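Local coordinates for BDI_3064 protein (Parabacteroides distasonis ATCC 8503, PDB 5Z06) that hydrolyses linear beta-1,2-glucan and beta-1,2-glucooligosaccharides of four or more glucose units, releasing sophorose from the non-reducing end, at residues Glu55-Ser60 with Glu169-Leu174; Cys73-Asn78 with Arg311-Gly316; Phe648-Asn653 with Ser660-Gly665. All coordinates share one frame; numbering follows the deposited sequence.

Overall arrangement
Interaction 1 lies in the antiparallel beta sheet of the N-terminal part of the chain, joining strands 53-59 and 169-180. Its centre is about 32 Å from that of interaction 2 and about 31 Å from that of interaction 3. Interactions 2 and 3 have centres about 10 Å apart and touch: strands 313-314 and 663-664 pair as a small two-stranded sheet. Along the chain the segments of interactions 1 and 2 alternate, and interaction 3 follows both. Interaction 2 therefore brings a loop of the strand-rich N-terminal part against the beginning of the helix-rich part. Interaction 3 continues this junction within the glycoamylase-like region.

Interaction 1 of 3, residues Glu55-Ser60 with Glu169-Leu174; sequences ELTYVS and EYTIYL
Leu-56 and Ile-172 form a hydrogen-bonded antiparallel pair, as do Tyr-58 and Tyr-170. Leu-56 N gives to Ile-172 O at 2.7 Å, and Ile-172 N returns a bond to Leu-56 O at 2.8 Å. Tyr-58 and Tyr-170 exchange the same two bonds between their backbones. Thr-57 and Thr-171 are a non-hydrogen-bonded pair between them.

Polar side chains gather on the face that carries Glu-55, Thr-57 and Thr-171. The hydroxyls of Thr-171 and Thr-57 meet, OG1 to OG1, at 2.4 Å, too short for the details of the bond to be trusted. Thr-57 OG1 gives to Glu-55 OE2, which it meets on the anti side of the carboxylate. Glu-55 is extended, and its CG lies 3.8 Å from CE1 of Tyr-173. The other oxygen, OE1, makes a salt bridge with Lys-34. Replacing Glu-55 by alanine removes the carboxylate, and would probably cost Lys-34 this salt bridge and the Thr-57 hydroxyl this acceptor.

The opposite face carries the apolar and aromatic side chains. Leu-56 and Ile-172 lie side by side, CD2 of the first 3.6 Å from CD1 of the second. Ile-172 holds CG1 between its backbone N and carbonyl carbon (chi1 69°), which turns the branch toward Leu-56. The Tyr-58 ring has CB of Tyr-170 over one face, 3.9 Å from its CZ. The two tyrosine rings are oblique, with planes 49° apart. Their hydroxyls have partners elsewhere: Ala-101 O for Tyr-58, Asp-166 and Asn-168 for Tyr-170.

Both strands belong to one antiparallel sheet. Strand 53-59 also pairs with strands 32-33 and 42-43, and strand 169-180 with strand 86-93. Leu-56 and Leu-174 pack on Leu-160 of strand 155-161, in a second sheet.

Interaction 2 of 3, residues Cys73-Asn78 with Arg311-Gly316; sequences CPVRGN and RENIPG
The aliphatic stem of Arg-76 passes across the side-chain amide of Asn-313, CG and CD each 3.2 Å from Asn-313 OD1. The stem leaves the backbone extended, with CG opposite the backbone N (chi1 175°), and bends only at chi3. That bend carries the guanidinium across to Glu-312. NH1 of Arg-76 and OE2 of Glu-312 form a salt bridge at 2.8 Å. As a hydrogen bond it is weak, because the angle at the hydrogen is bent. The guanidinium and carboxylate planes are turned 62° apart. Arg-76 has a second carboxylate partner, Asp-592, at NH2. NH1 also makes a weak hydrogen bond to a glycerol, probably from crystallisation, which may mark a pocket here.

Residues Val-75 to Asn-78 form a type II beta turn, closed by the bond from Asn-78 N to Val-75 O. Gly-77 sits at its third position with positive phi (72°), as the turn type requires. Its CA lies against Gly-316, where a side chain on Gly-77 would be tight.

The carbonyl oxygen of Arg-76, in the middle peptide of the turn, is held by two amides. Asn-313 ND2 donates at 2.8 Å to Arg-76 O. Asn-78 ND2 reaches the same Arg-76 O from the opposite face of the carbonyl plane, at 3.2 Å. Asn-78 ND2 also gives to Pro-315 O at 2.9 Å, with that oxygen close to its amide plane. One amide nitrogen thus ties its own turn to the other segment, and its rotation should be fixed by the two acceptors.

Val-75 CG1 rests on the Pro-315 carbonyl, 3.3 Å from its O, and reaches the proline ring more loosely, 4.4 Å from Pro-315 CG. A cis peptide bond precedes Pro-315, whose ring also rests on Tyr-6 and Trp-240.

Interaction 3 of 3, residues Phe648-Asn653 with Ser660-Gly665; sequences FRDAFN and SPLFMG
Asp-650 and Leu-662 run side by side and point the same way. CB of Asp-650 is 3.5 Å from CD1 of Leu-662. Met-664 crosses the aspartate. The aspartate CG lies opposite the backbone N (chi1 -165°), which brings the carboxylate up to Met-664, where OD1 is 3.1 Å from Met-664 CB. Two waters extend its reach. One donates to Asp-650 OD1 and accepts from Met-664 N. The other donates to Asp-650 OD2 and accepts from Ser-660 OG. OD1 also accepts from Asn-667 of helix 665-680, so the buried carboxylate is well supplied with donors.

Arg-649 and Phe-663 meet obliquely, with guanidinium and ring planes 37° apart. NH1 of Arg-649 is 3.8 Å from CZ of Phe-663. A third water sits at the edge of the guanidinium and over one face of the ring. It accepts from Arg-649 NH1 and donates to Ser-660 O, both at 2.8 Å, and gives a weak bond to Leu-662 O. The edge of the Phe-663 ring approaches Phe-648 O, 3.5 Å from CD1.

Two backbone bonds cross the contact. Asp-650 N gives to Leu-662 O at 3.2 Å, and Ser-660 N to Ala-651 O at 2.8 Å.

Ser-660 OG accepts from Leu-662 N, which makes an ST turn. The turn lies at the base of a beta hairpin, strands 652-653 and 658-659, within the glycoamylase-like region. It leads the chain from the hairpin into strand 663-664.

Interaction 1 of 3, residues Glu55-Ser60 with Glu169-Leu174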
loop_
_atom_site.group_PDB
_atom_site.type_symbol
_atom_site.label_atom_id
_atom_site.label_comp_id
_atom_site.label_asym_id
_atom_site.label_seq_id
_atom_site.Cartn_x
_atom_site.Cartn_y
_atom_site.Cartn_z
ATOM N N GLU A 55 6.373 -25.323 3.248
ATOM C CA GLU A 55 6.892 -26.661 3.190
ATOM C C GLU A 55 8.105 -26.712 4.069
ATOM O O GLU A 55 9.031 -25.932 3.912
ATOM C CB GLU A 55 7.280 -27.050 1.769
ATOM C CG GLU A 55 7.502 -28.548 1.631
ATOM C CD GLU A 55 8.274 -28.937 0.395
ATOM O OE1 GLU A 55 8.280 -28.157 -0.572
ATOM O OE2 GLU A 55 8.895 -30.027 0.402
ATOM N N LEU A 56 8.097 -27.657 4.991
ATOM C CA LEU A 56 9.229 -27.861 5.848
ATOM C C LEU A 56 9.741 -29.274 5.579
ATOM O O LEU A 56 9.267 -30.244 6.175
ATOM C CB LEU A 56 8.821 -27.635 7.309
ATOM C CG LEU A 56 10.019 -27.500 8.239
ATOM C CD1 LEU A 56 10.599 -26.099 8.149
ATOM C CD2 LEU A 56 9.642 -27.818 9.680
ATOM N N THR A 57 10.678 -29.380 4.642
ATOM C CA THR A 57 11.244 -30.676 4.255
ATOM C C THR A 57 12.675 -30.670 4.708
ATOM O O THR A 57 13.459 -29.789 4.330
ATOM C CB THR A 57 11.096 -30.963 2.759
ATOM O OG1 THR A 57 9.714 -31.199 2.490
ATOM C CG2 THR A 57 11.899 -32.196 2.317
ATOM N N TYR A 58 13.001 -31.640 5.554
ATOM C CA TYR A 58 14.291 -31.663 6.213
ATOM C C TYR A 58 14.826 -33.060 6.442
ATOM O O TYR A 58 14.084 -34.033 6.462
ATOM C CB TYR A 58 14.212 -30.927 7.558
ATOM C CG TYR A 58 13.220 -31.536 8.514
ATOM C CD1 TYR A 58 11.867 -31.172 8.470
ATOM C CD2 TYR A 58 13.618 -32.513 9.441
ATOM C CE1 TYR A 58 10.943 -31.733 9.346
ATOM C CE2 TYR A 58 12.696 -33.095 10.326
ATOM C CZ TYR A 58 11.366 -32.713 10.267
ATOM O OH TYR A 58 10.443 -33.281 11.115
ATOM N N VAL A 59 16.140 -33.102 6.642
ATOM C CA VAL A 59 16.865 -34.258 7.119
ATOM C C VAL A 59 17.640 -33.796 8.344
ATOM O O VAL A 59 18.503 -32.925 8.263
ATOM C CB VAL A 59 17.833 -34.807 6.054
ATOM C CG1 VAL A 59 18.584 -36.024 6.584
ATOM C CG2 VAL A 59 17.065 -35.182 4.790
ATOM N N SER A 60 17.312 -34.380 9.478
ATOM C CA SER A 60 18.031 -34.131 10.708
ATOM C C SER A 60 19.035 -35.270 10.809
ATOM O O SER A 60 18.666 -36.383 11.167
ATOM C CB SER A 60 17.057 -34.127 11.887
ATOM O OG SER A 60 15.953 -33.274 11.635
ATOM N N GLU A 169 14.396 -38.196 5.746
ATOM C CA GLU A 169 13.747 -37.067 5.123
ATOM C C GLU A 169 12.298 -37.058 5.528
ATOM O O GLU A 169 11.610 -38.065 5.382
ATOM C CB GLU A 169 13.846 -37.139 3.615
ATOM C CG GLU A 169 13.423 -35.835 2.952
ATOM C CD GLU A 169 13.514 -35.897 1.458
ATOM O OE1 GLU A 169 14.475 -36.509 0.948
ATOM O OE2 GLU A 169 12.626 -35.336 0.802
ATOM N N TYR A 170 11.845 -35.920 6.041
ATOM C CA TYR A 170 10.444 -35.720 6.368
ATOM C C TYR A 170 10.019 -34.449 5.690
ATOM O O TYR A 170 10.809 -33.538 5.503
ATOM C CB TYR A 170 10.231 -35.593 7.878
ATOM C CG TYR A 170 10.663 -36.805 8.636
ATOM C CD1 TYR A 170 9.921 -37.971 8.586
ATOM C CD2 TYR A 170 11.832 -36.796 9.397
ATOM C CE1 TYR A 170 10.321 -39.101 9.271
ATOM C CE2 TYR A 170 12.240 -37.921 10.089
ATOM C CZ TYR A 170 11.481 -39.069 10.021
ATOM O OH TYR A 170 11.869 -40.188 10.708
ATOM N N THR A 171 8.761 -34.417 5.306
ATOM C CA THR A 171 8.145 -33.232 4.790
ATOM C C THR A 171 6.959 -33.015 5.689
ATOM O O THR A 171 6.073 -33.879 5.776
ATOM C CB THR A 171 7.660 -33.414 3.356
ATOM O OG1 THR A 171 8.785 -33.428 2.489
ATOM C CG2 THR A 171 6.742 -32.278 2.941
ATOM N N ILE A 172 6.949 -31.869 6.359
ATOM C CA ILE A 172 5.729 -31.404 6.998
ATOM C C ILE A 172 5.346 -30.060 6.380
ATOM O O ILE A 172 6.195 -29.326 5.866
ATOM C CB ILE A 172 5.849 -31.360 8.543
ATOM C CG1 ILE A 172 6.802 -30.262 9.000
ATOM C CG2 ILE A 172 6.289 -32.740 9.053
ATOM C CD1 ILE A 172 6.971 -30.156 10.497
ATOM N N TYR A 173 4.060 -29.766 6.419
ATOM C CA TYR A 173 3.558 -28.506 5.984
ATOM C C TYR A 173 3.068 -27.721 7.183
ATOM O O TYR A 173 2.447 -28.272 8.083
ATOM C CB TYR A 173 2.449 -28.708 4.984
ATOM C CG TYR A 173 2.870 -29.570 3.841
ATOM C CD1 TYR A 173 3.503 -29.024 2.733
ATOM C CD2 TYR A 173 2.658 -30.945 3.866
ATOM C CE1 TYR A 173 3.889 -29.823 1.667
ATOM C CE2 TYR A 173 3.042 -31.747 2.803
ATOM C CZ TYR A 173 3.651 -31.180 1.711
ATOM O OH TYR A 173 4.046 -31.964 0.669
ATOM N N LEU A 174 3.375 -26.428 7.181
ATOM C CA LEU A 174 2.986 -25.513 8.238
ATOM C C LEU A 174 2.153 -24.429 7.594
ATOM O O LEU A 174 2.545 -23.845 6.582
ATOM C CB LEU A 174 4.204 -24.901 8.894
ATOM C CG LEU A 174 5.283 -25.907 9.289
ATOM C CD1 LEU A 174 6.469 -25.125 9.829
ATOM C CD2 LEU A 174 4.777 -26.903 10.324
#

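Interaction 2 of 3, residues Cys73-Asn78 with Arg311-Gly316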
loop_
_atom_site.group_PDB
_atom_site.type_symbol
_atom_site.label_atom_id
_atom_site.label_comp_id
_atom_site.label_asym_id
_atom_site.label_seq_id
_atom_site.Cartn_x
_atom_site.Cartn_y
_atom_site.Cartn_z
ATOM N N CYS A 73 5.790 -10.561 9.330
ATOM C CA CYS A 73 5.923 -9.575 8.233
ATOM C C CYS A 73 5.355 -8.265 8.735
ATOM O O CYS A 73 4.151 -8.169 8.884
ATOM C CB CYS A 73 5.134 -10.060 6.988
ATOM S SG CYS A 73 4.861 -8.798 5.707
ATOM N N PRO A 74 6.207 -7.284 9.082
ATOM C CA PRO A 74 5.640 -6.016 9.563
ATOM C C PRO A 74 4.861 -5.314 8.480
ATOM O O PRO A 74 5.227 -5.363 7.306
ATOM C CB PRO A 74 6.866 -5.192 9.959
ATOM C CG PRO A 74 7.985 -5.823 9.210
ATOM C CD PRO A 74 7.663 -7.289 9.235
ATOM N N VAL A 75 3.752 -4.717 8.869
ATOM C CA VAL A 75 2.914 -4.035 7.915
ATOM C C VAL A 75 2.597 -2.694 8.537
ATOM O O VAL A 75 2.168 -2.626 9.706
ATOM C CB VAL A 75 1.633 -4.823 7.636
ATOM C CG1 VAL A 75 0.768 -4.084 6.632
ATOM C CG2 VAL A 75 1.956 -6.219 7.123
ATOM N N ARG A 76 2.803 -1.638 7.752
ATOM C CA ARG A 76 2.529 -0.275 8.175
ATOM C C ARG A 76 1.171 -0.211 8.866
ATOM O O ARG A 76 0.167 -0.735 8.353
ATOM C CB ARG A 76 2.559 0.653 6.963
ATOM C CG ARG A 76 2.174 2.098 7.234
ATOM C CD ARG A 76 2.159 2.880 5.939
ATOM N NE ARG A 76 3.505 2.985 5.411
ATOM C CZ ARG A 76 4.323 4.029 5.537
ATOM N NH1 ARG A 76 3.956 5.165 6.143
ATOM N NH2 ARG A 76 5.532 3.943 5.018
ATOM N N GLY A 77 1.152 0.405 10.045
ATOM C CA GLY A 77 -0.095 0.573 10.790
ATOM C C GLY A 77 -0.690 -0.677 11.425
ATOM O O GLY A 77 -1.769 -0.591 12.022
ATOM N N ASN A 78 -0.004 -1.828 11.310
ATOM C CA ASN A 78 -0.394 -3.060 12.011
ATOM C C ASN A 78 0.335 -3.002 13.346
ATOM O O ASN A 78 1.486 -3.449 13.488
ATOM C CB ASN A 78 -0.031 -4.344 11.241
ATOM C CG ASN A 78 -0.903 -4.582 10.021
ATOM O OD1 ASN A 78 -1.289 -5.717 9.753
ATOM N ND2 ASN A 78 -1.172 -3.533 9.252
ATOM N N ARG A 311 -7.589 5.766 4.012
ATOM C CA ARG A 311 -6.707 5.176 4.950
ATOM C C ARG A 311 -5.270 5.262 4.460
ATOM O O ARG A 311 -5.008 5.276 3.267
ATOM C CB ARG A 311 -7.153 3.742 5.239
ATOM C CG ARG A 311 -8.398 3.786 6.092
ATOM C CD ARG A 311 -8.732 2.491 6.751
ATOM N NE ARG A 311 -9.762 1.837 5.994
ATOM C CZ ARG A 311 -10.980 1.493 6.412
ATOM N NH1 ARG A 311 -11.410 1.665 7.655
ATOM N NH2 ARG A 311 -11.768 0.910 5.534
ATOM N N GLU A 312 -4.347 5.363 5.394
ATOM C CA GLU A 312 -2.945 5.344 5.055
ATOM C C GLU A 312 -2.624 4.117 4.221
ATOM O O GLU A 312 -1.932 4.206 3.218
ATOM C CB GLU A 312 -2.092 5.340 6.310
ATOM C CG GLU A 312 -0.601 5.092 6.093
ATOM C CD GLU A 312 0.151 6.186 5.372
ATOM O OE1 GLU A 312 -0.465 7.057 4.703
ATOM O OE2 GLU A 312 1.405 6.175 5.490
ATOM N N ASN A 313 -3.109 2.973 4.669
ATOM C CA ASN A 313 -2.889 1.726 3.953
ATOM C C ASN A 313 -3.868 0.685 4.450
ATOM O O ASN A 313 -4.390 0.802 5.557
ATOM C CB ASN A 313 -1.439 1.208 4.118
ATOM C CG ASN A 313 -1.090 0.902 5.546
ATOM O OD1 ASN A 313 -0.876 1.817 6.345
ATOM N ND2 ASN A 313 -1.070 -0.384 5.892
ATOM N N ILE A 314 -4.075 -0.327 3.613
ATOM C CA ILE A 314 -4.918 -1.488 3.915
ATOM C C ILE A 314 -4.113 -2.749 3.559
ATOM O O ILE A 314 -3.613 -2.862 2.418
ATOM C CB ILE A 314 -6.244 -1.427 3.121
ATOM C CG1 ILE A 314 -6.943 -0.063 3.352
ATOM C CG2 ILE A 314 -7.162 -2.593 3.483
ATOM C CD1 ILE A 314 -8.280 0.091 2.627
ATOM N N PRO A 315 -3.944 -3.676 4.505
ATOM C CA PRO A 315 -4.428 -3.560 5.868
ATOM C C PRO A 315 -3.511 -2.680 6.691
ATOM O O PRO A 315 -2.289 -2.863 6.676
ATOM C CB PRO A 315 -4.370 -4.988 6.376
ATOM C CG PRO A 315 -3.234 -5.614 5.616
ATOM C CD PRO A 315 -3.272 -4.972 4.269
ATOM N N GLY A 316 -4.098 -1.722 7.392
ATOM C CA GLY A 316 -3.342 -0.815 8.251
ATOM C C GLY A 316 -4.168 -0.453 9.468
ATOM O O GLY A 316 -4.922 -1.290 9.972
#

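Interaction 3 of 3, residues Phe648-Asn653 with Ser660-Gly665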
loop_
_atom_site.group_PDB
_atom_site.type_symbol
_atom_site.label_atom_id
_atom_site.label_comp_id
_atom_site.label_asym_id
_atom_site.label_seq_id
_atom_site.Cartn_x
_atom_site.Cartn_y
_atom_site.Cartn_z
ATOM N N PHE A 648 -3.482 -2.759 -8.196
ATOM C CA PHE A 648 -2.246 -3.504 -8.075
ATOM C C PHE A 648 -1.730 -3.384 -6.672
ATOM O O PHE A 648 -1.896 -2.356 -6.027
ATOM C CB PHE A 648 -1.187 -3.042 -9.059
ATOM C CG PHE A 648 -1.583 -3.219 -10.477
ATOM C CD1 PHE A 648 -1.392 -4.430 -11.112
ATOM C CD2 PHE A 648 -2.125 -2.167 -11.200
ATOM C CE1 PHE A 648 -1.742 -4.583 -12.437
ATOM C CE2 PHE A 648 -2.491 -2.329 -12.524
ATOM C CZ PHE A 648 -2.299 -3.536 -13.137
ATOM N N ARG A 649 -1.065 -4.434 -6.222
ATOM C CA ARG A 649 -0.403 -4.377 -4.938
ATOM C C ARG A 649 0.654 -3.298 -4.949
ATOM O O ARG A 649 1.144 -2.902 -5.990
ATOM C CB ARG A 649 0.176 -5.732 -4.572
ATOM C CG ARG A 649 -0.936 -6.742 -4.429
ATOM C CD ARG A 649 -0.469 -8.063 -3.880
ATOM N NE ARG A 649 -1.566 -9.005 -4.002
ATOM C CZ ARG A 649 -2.594 -9.070 -3.164
ATOM N NH1 ARG A 649 -2.679 -8.253 -2.107
ATOM N NH2 ARG A 649 -3.540 -9.969 -3.387
ATOM N N ASP A 650 0.974 -2.795 -3.779
ATOM C CA ASP A 650 1.779 -1.591 -3.682
ATOM C C ASP A 650 3.127 -1.667 -4.384
ATOM O O ASP A 650 3.573 -0.689 -4.979
ATOM C CB ASP A 650 2.012 -1.244 -2.237
ATOM C CG ASP A 650 2.504 0.154 -2.065
ATOM O OD1 ASP A 650 1.885 1.058 -2.661
ATOM O OD2 ASP A 650 3.496 0.347 -1.321
ATOM N N ALA A 651 3.756 -2.833 -4.310
ATOM C CA ALA A 651 5.067 -3.039 -4.860
ATOM C C ALA A 651 5.355 -4.501 -4.945
ATOM O O ALA A 651 4.764 -5.301 -4.236
ATOM C CB ALA A 651 6.135 -2.370 -3.989
ATOM N N PHE A 652 6.340 -4.823 -5.758
ATOM C CA PHE A 652 6.815 -6.173 -5.856
ATOM C C PHE A 652 8.295 -6.205 -6.209
ATOM O O PHE A 652 8.843 -5.268 -6.816
ATOM C CB PHE A 652 5.974 -6.933 -6.892
ATOM C CG PHE A 652 6.166 -6.460 -8.300
ATOM C CD1 PHE A 652 5.618 -5.263 -8.731
ATOM C CD2 PHE A 652 6.867 -7.239 -9.222
ATOM C CE1 PHE A 652 5.778 -4.843 -10.033
ATOM C CE2 PHE A 652 7.026 -6.826 -10.528
ATOM C CZ PHE A 652 6.488 -5.621 -10.936
ATOM N N ASN A 653 8.927 -7.307 -5.847
ATOM C CA ASN A 653 10.324 -7.510 -6.137
ATOM C C ASN A 653 10.460 -8.928 -6.611
ATOM O O ASN A 653 10.430 -9.869 -5.798
ATOM C CB ASN A 653 11.157 -7.246 -4.901
ATOM C CG ASN A 653 12.640 -7.234 -5.198
ATOM O OD1 ASN A 653 13.135 -8.054 -5.959
ATOM N ND2 ASN A 653 13.341 -6.284 -4.620
ATOM N N SER A 660 4.178 -6.711 -1.925
ATOM C CA SER A 660 3.685 -5.982 -0.798
ATOM C C SER A 660 2.414 -6.612 -0.274
ATOM O O SER A 660 1.556 -7.025 -1.060
ATOM C CB SER A 660 3.390 -4.552 -1.209
ATOM O OG SER A 660 2.876 -3.863 -0.129
ATOM N N PRO A 661 2.274 -6.681 1.069
ATOM C CA PRO A 661 1.007 -7.161 1.642
ATOM C C PRO A 661 -0.081 -6.101 1.718
ATOM O O PRO A 661 -1.128 -6.377 2.263
ATOM C CB PRO A 661 1.413 -7.598 3.049
ATOM C CG PRO A 661 2.588 -6.725 3.389
ATOM C CD PRO A 661 3.247 -6.302 2.107
ATOM N N LEU A 662 0.137 -4.907 1.160
ATOM C CA LEU A 662 -0.786 -3.802 1.358
ATOM C C LEU A 662 -1.111 -3.068 0.073
ATOM O O LEU A 662 -0.423 -3.197 -0.952
ATOM C CB LEU A 662 -0.245 -2.810 2.425
ATOM C CG LEU A 662 1.172 -2.241 2.331
ATOM C CD1 LEU A 662 1.319 -1.221 1.215
ATOM C CD2 LEU A 662 1.519 -1.552 3.632
ATOM N N PHE A 663 -2.174 -2.288 0.175
ATOM C CA PHE A 663 -2.466 -1.233 -0.744
ATOM C C PHE A 663 -2.261 0.058 0.003
ATOM O O PHE A 663 -2.671 0.204 1.169
ATOM C CB PHE A 663 -3.902 -1.344 -1.202
ATOM C CG PHE A 663 -4.195 -2.641 -1.849
ATOM C CD1 PHE A 663 -3.895 -2.834 -3.181
ATOM C CD2 PHE A 663 -4.716 -3.691 -1.107
ATOM C CE1 PHE A 663 -4.129 -4.054 -3.776
ATOM C CE2 PHE A 663 -4.968 -4.905 -1.700
ATOM C CZ PHE A 663 -4.671 -5.094 -3.035
ATOM N N MET A 664 -1.690 1.020 -0.688
ATOM C CA MET A 664 -1.236 2.245 -0.049
ATOM C C MET A 664 -2.114 3.379 -0.542
ATOM O O MET A 664 -2.312 3.522 -1.731
ATOM C CB MET A 664 0.212 2.475 -0.433
ATOM C CG MET A 664 0.931 3.469 0.428
ATOM S SD MET A 664 1.321 2.827 2.055
ATOM C CE MET A 664 1.900 4.381 2.736
ATOM N N GLY A 665 -2.640 4.171 0.393
ATOM C CA GLY A 665 -3.480 5.335 0.076
ATOM C C GLY A 665 -2.811 6.302 -0.872
ATOM O O GLY A 665 -3.462 6.852 -1.774
HETATM O O HOH W 1 -1.091 -6.129 -1.309
HETATM O O HOH W 2 -0.560 0.542 -3.162
HETATM O O HOH W 3 4.740 -1.693 -0.144
#